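Local coordinates for nitrate transport protein (Xanthomonas axonopodis pv. citri, PDB 3KSX) that probably binds alkanesulfonates in the periplasm and hands them to an ABC-type transporter, and is captured here with the sulfonate buffer MOPS, at residues L42-A45 and K46-L50; S249-T252 and L253-S257. All coordinates share one frame; numbering follows the deposited sequence.

Contact 1: residues L42-A45 and K46-L50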
loop_
_atom_site.group_PDB
_atom_site.type_symbol
_atom_site.label_atom_id
_atom_site.label_comp_id
_atom_site.label_asym_id
_atom_site.label_seq_id
_atom_site.Cartn_x
_atom_site.Cartn_y
_atom_site.Cartn_z
ATOM N N LEU A 42 -10.331 4.179 -2.340
ATOM C CA LEU A 42 -10.080 4.867 -3.617
ATOM C C LEU A 42 -10.976 4.319 -4.681
ATOM O O LEU A 42 -11.421 5.054 -5.582
ATOM C CB LEU A 42 -8.619 4.734 -4.028
ATOM C CG LEU A 42 -7.622 5.294 -2.991
ATOM C CD1 LEU A 42 -6.255 5.379 -3.570
ATOM C CD2 LEU A 42 -8.077 6.654 -2.518
ATOM N N VAL A 43 -11.194 2.999 -4.625
ATOM C CA VAL A 43 -12.220 2.340 -5.452
ATOM C C VAL A 43 -13.579 3.026 -5.245
ATOM O O VAL A 43 -14.264 3.348 -6.244
ATOM C CB VAL A 43 -12.289 0.736 -5.246
ATOM C CG1 VAL A 43 -13.436 0.119 -6.023
ATOM C CG2 VAL A 43 -10.951 0.049 -5.651
ATOM N N LEU A 44 -13.973 3.287 -3.987
ATOM C CA LEU A 44 -15.235 3.997 -3.755
ATOM C C LEU A 44 -15.206 5.417 -4.269
ATOM O O LEU A 44 -16.172 5.846 -4.889
ATOM C CB LEU A 44 -15.669 3.989 -2.296
ATOM C CG LEU A 44 -16.151 2.594 -1.930
ATOM C CD1 LEU A 44 -16.432 2.608 -0.491
ATOM C CD2 LEU A 44 -17.369 2.096 -2.759
ATOM N N ALA A 45 -14.127 6.144 -3.992
ATOM C CA ALA A 45 -13.976 7.480 -4.571
ATOM C C ALA A 45 -14.119 7.463 -6.079
ATOM O O ALA A 45 -14.823 8.281 -6.628
ATOM C CB ALA A 45 -12.665 8.164 -4.119
ATOM N N LYS A 46 -13.447 6.533 -6.740
ATOM C CA LYS A 46 -13.562 6.362 -8.173
ATOM C C LYS A 46 -15.035 6.112 -8.569
ATOM O O LYS A 46 -15.590 6.849 -9.387
ATOM C CB LYS A 46 -12.603 5.272 -8.682
ATOM C CG LYS A 46 -12.604 5.082 -10.189
ATOM C CD LYS A 46 -11.502 4.110 -10.655
ATOM C CE LYS A 46 -11.667 3.841 -12.156
ATOM N NZ LYS A 46 -13.094 3.662 -12.573
ATOM N N GLN A 47 -15.692 5.128 -7.966
ATOM C CA GLN A 47 -16.989 4.749 -8.465
ATOM C C GLN A 47 -18.044 5.793 -8.132
ATOM O O GLN A 47 -18.986 5.995 -8.941
ATOM C CB GLN A 47 -17.435 3.350 -8.006
ATOM C CG GLN A 47 -16.426 2.204 -8.191
ATOM C CD GLN A 47 -15.642 2.224 -9.522
ATOM O OE1 GLN A 47 -16.213 2.425 -10.602
ATOM N NE2 GLN A 47 -14.312 2.005 -9.434
ATOM N N HIS A 48 -17.877 6.465 -6.997
ATOM C CA HIS A 48 -18.809 7.530 -6.575
ATOM C C HIS A 48 -18.589 8.879 -7.217
ATOM O O HIS A 48 -19.358 9.846 -6.979
ATOM C CB HIS A 48 -18.777 7.689 -5.061
ATOM C CG HIS A 48 -19.474 6.579 -4.323
ATOM N ND1 HIS A 48 -19.989 6.739 -3.051
ATOM C CD2 HIS A 48 -19.753 5.303 -4.687
ATOM C CE1 HIS A 48 -20.537 5.603 -2.654
ATOM N NE2 HIS A 48 -20.411 4.715 -3.632
ATOM N N ARG A 49 -17.530 8.954 -8.006
ATOM C CA ARG A 49 -17.123 10.174 -8.703
ATOM C C ARG A 49 -16.966 11.376 -7.784
ATOM O O ARG A 49 -17.379 12.447 -8.136
ATOM C CB ARG A 49 -18.094 10.471 -9.875
ATOM C CG ARG A 49 -18.461 9.213 -10.672
ATOM C CD ARG A 49 -19.106 9.515 -12.000
ATOM N NE ARG A 49 -18.277 10.384 -12.865
ATOM C CZ ARG A 49 -17.273 9.999 -13.656
ATOM N NH1 ARG A 49 -16.877 8.733 -13.731
ATOM N NH2 ARG A 49 -16.672 10.926 -14.387
ATOM N N LEU A 50 -16.325 11.189 -6.632
ATOM C CA LEU A 50 -16.191 12.259 -5.608
ATOM C C LEU A 50 -15.355 13.436 -6.091
ATOM O O LEU A 50 -15.656 14.613 -5.800
ATOM C CB LEU A 50 -15.565 11.703 -4.322
ATOM C CG LEU A 50 -16.352 10.545 -3.635
ATOM C CD1 LEU A 50 -15.764 10.196 -2.273
ATOM C CD2 LEU A 50 -17.806 11.020 -3.464
#

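Contact 2: residues S249-T252 and L253-S257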
loop_
_atom_site.group_PDB
_atom_site.type_symbol
_atom_site.label_atom_id
_atom_site.label_comp_id
_atom_site.label_asym_id
_atom_site.label_seq_id
_atom_site.Cartn_x
_atom_site.Cartn_y
_atom_site.Cartn_z
ATOM N N SER A 249 -21.157 0.008 0.778
ATOM C CA SER A 249 -19.750 -0.200 0.435
ATOM C C SER A 249 -19.438 -1.649 0.092
ATOM O O SER A 249 -18.770 -1.908 -0.889
ATOM C CB SER A 249 -18.846 0.240 1.576
ATOM O OG SER A 249 -18.746 1.660 1.659
ATOM N N ILE A 250 -19.904 -2.594 0.900
ATOM C CA ILE A 250 -19.619 -3.994 0.635
ATOM C C ILE A 250 -20.164 -4.398 -0.728
ATOM O O ILE A 250 -19.468 -5.053 -1.512
ATOM C CB ILE A 250 -20.238 -4.930 1.697
ATOM C CG1 ILE A 250 -19.637 -4.678 3.093
ATOM C CG2 ILE A 250 -20.119 -6.390 1.286
ATOM C CD1 ILE A 250 -20.593 -5.158 4.272
ATOM N N LYS A 251 -21.414 -4.043 -1.020
ATOM C CA LYS A 251 -21.997 -4.552 -2.268
ATOM C C LYS A 251 -21.304 -3.930 -3.457
ATOM O O LYS A 251 -21.089 -4.626 -4.443
ATOM C CB LYS A 251 -23.534 -4.426 -2.354
ATOM C CG LYS A 251 -24.050 -3.001 -2.529
ATOM C CD LYS A 251 -24.367 -2.604 -4.001
ATOM C CE LYS A 251 -24.407 -1.036 -4.186
ATOM N NZ LYS A 251 -24.854 -0.162 -3.001
ATOM N N THR A 252 -20.910 -2.650 -3.359
ATOM C CA THR A 252 -20.208 -1.946 -4.459
ATOM C C THR A 252 -18.840 -2.498 -4.721
ATOM O O THR A 252 -18.514 -2.772 -5.869
ATOM C CB THR A 252 -20.093 -0.408 -4.232
ATOM O OG1 THR A 252 -21.412 0.146 -4.113
ATOM C CG2 THR A 252 -19.309 0.273 -5.375
ATOM N N LEU A 253 -18.038 -2.623 -3.656
ATOM C CA LEU A 253 -16.738 -3.277 -3.702
ATOM C C LEU A 253 -16.810 -4.722 -4.212
ATOM O O LEU A 253 -15.945 -5.130 -4.990
ATOM C CB LEU A 253 -16.038 -3.207 -2.336
ATOM C CG LEU A 253 -15.782 -1.765 -1.862
ATOM C CD1 LEU A 253 -15.428 -1.676 -0.358
ATOM C CD2 LEU A 253 -14.715 -1.096 -2.767
ATOM N N ALA A 254 -17.819 -5.480 -3.756
ATOM C CA ALA A 254 -18.049 -6.822 -4.241
ATOM C C ALA A 254 -18.275 -6.744 -5.776
ATOM O O ALA A 254 -17.605 -7.433 -6.559
ATOM C CB ALA A 254 -19.267 -7.447 -3.508
ATOM N N GLN A 255 -19.167 -5.837 -6.176
ATOM C CA GLN A 255 -19.578 -5.657 -7.566
ATOM C C GLN A 255 -18.388 -5.378 -8.437
ATOM O O GLN A 255 -18.223 -5.998 -9.491
ATOM C CB GLN A 255 -20.529 -4.486 -7.655
ATOM C CG GLN A 255 -21.483 -4.557 -8.802
ATOM C CD GLN A 255 -22.778 -3.830 -8.473
ATOM O OE1 GLN A 255 -23.483 -4.198 -7.512
ATOM N NE2 GLN A 255 -23.100 -2.780 -9.259
ATOM N N VAL A 256 -17.564 -4.432 -7.989
ATOM C CA VAL A 256 -16.415 -3.963 -8.748
ATOM C C VAL A 256 -15.293 -4.990 -8.781
ATOM O O VAL A 256 -14.814 -5.358 -9.843
ATOM C CB VAL A 256 -15.902 -2.611 -8.191
ATOM C CG1 VAL A 256 -14.532 -2.300 -8.720
ATOM C CG2 VAL A 256 -16.911 -1.488 -8.517
ATOM N N SER A 257 -14.866 -5.463 -7.625
ATOM C CA SER A 257 -13.777 -6.421 -7.573
ATOM C C SER A 257 -14.191 -7.824 -8.063
ATOM O O SER A 257 -13.333 -8.620 -8.433
ATOM C CB SER A 257 -13.330 -6.546 -6.139
ATOM O OG SER A 257 -14.423 -7.033 -5.381
#

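Contact 1: residues L42-A45 and K46-L50
The imidazole of His48 lies alongside Leu44, both side chains pointing the same way, and NE2 of the ring comes to 4.1 Å from Leu44 CD2. Leu44 O approaches the same ring obliquely, 3.4 Å from His48 CG, while also accepting the helical bond from His48 N. The second flat group, the Gln47 carboxamide, runs alongside Val43, one turn earlier, its NE2 4.0 Å from Val43 CG1. A chi1 of -49° sets Gln47 CG beside the backbone N and 3.1 Å from Val43 O, and a bend at chi2 (-41°) then turns the amide back along Val43. These pairs sit in the last turns of helix 40-48, which closes in a Schellman motif: Arg49 takes a positive phi of 53°, and the four-residue spacing gives way to one shorter and one longer bond.

Upstream of that change, the amides of Lys46, Gln47 and His48 reach the carbonyls of Leu42, Val43 and Leu44 in regular alpha-helical fashion. Within the closing turn, Arg49 N bonds to Lys46 O, three residues back. Leu50 N then reaches back five residues to Ala45 O, while His48 O is taken by Gln53 NE2 of the following helix 50-54.

The apolar side of the turn packs against neighbouring helices. Leu44 rests on Leu241 of helix 225-244 as well as on helix 246-257, and Leu50 packs on Thr234 and Ala238. Lys46, on another side, touches Tyr35 of strand 30-36 before its end leads away from the turn. Across the Schellman turn itself, Leu50 folds back over Ala45, its CD1 ending 4.0 Å from Ala45 CA and 4.1 Å from Ala45 CB.

Contact 2: residues S249-T252 and L253-S257
Leu253 and Ser249 meet on the close-packed side of helix 246-257, a regular alpha-helix in which four successive amides, from Leu253 to Val256, each bond to the carbonyl four residues earlier. Leu253 N reaches Ser249 O at 3.0 Å, and the leucine side chain lies against the same oxygen. With chi1 at -60°, Leu253 CG stands beside the backbone N and only 3.1 Å from Ser249 O. The side chain also packs on Val43 of helix 40-48 and Val264 of helix 261-269. Ser249 OG, likewise on the buried side, is hydrogen-bonded to Asp245 O in the turn before, with a weaker bond to Leu241 O.

Thr252 belongs partly to this packed side. Its methyl CG2 lies 4.3 Å from Val256 CG2, one turn on, whereas OG1 turns back to Gly248 O. Val256 CG2 also comes to 3.4 Å from Thr252 O, the carbonyl that receives the valine's own amide.

The opposite character appears at Lys251 and Gln255, both exposed, although a crystal neighbour touches Lys251. They run side by side in the same direction, but their nearest side-chain approach, Lys251 CD to Gln255 OE1, is a loose 4.0 Å. Lys251 starts with CG between the backbone N and the carbonyl carbon (chi1 71°) and bends at chi2 and chi4, and NZ makes a weak bond to Gly248 O. Gln255 instead extends beyond CG, leaving the backbone bond from its N to Lys251 O as the firm link between the two residues. At the exposed end of the helix, Ser257 OG is hydrogen-bonded to Leu259 N, and Ser257 N bonds to Leu253 O at 2.9 Å.

How the contacts relate
Contact 1 comes early in the chain, at the end of helix 40-48, and contact 2 some 200 residues later in helix 246-257; their centres are about 11 Å apart. The two helices nevertheless touch directly: Leu44 reaches Ser249 and Thr252, Val43 meets Leu253, and Gln47 CG lies 3.7 Å from Val256 CG2. Both lie on the same side of the chain's centre. Helix 40-48 follows strand 30-36 of one of the two five-stranded sheets, so this interface fastens a late helix onto that lobe of the two-lobed periplasmic binding-protein fold, with helix 225-244 also packing against helix 40-48.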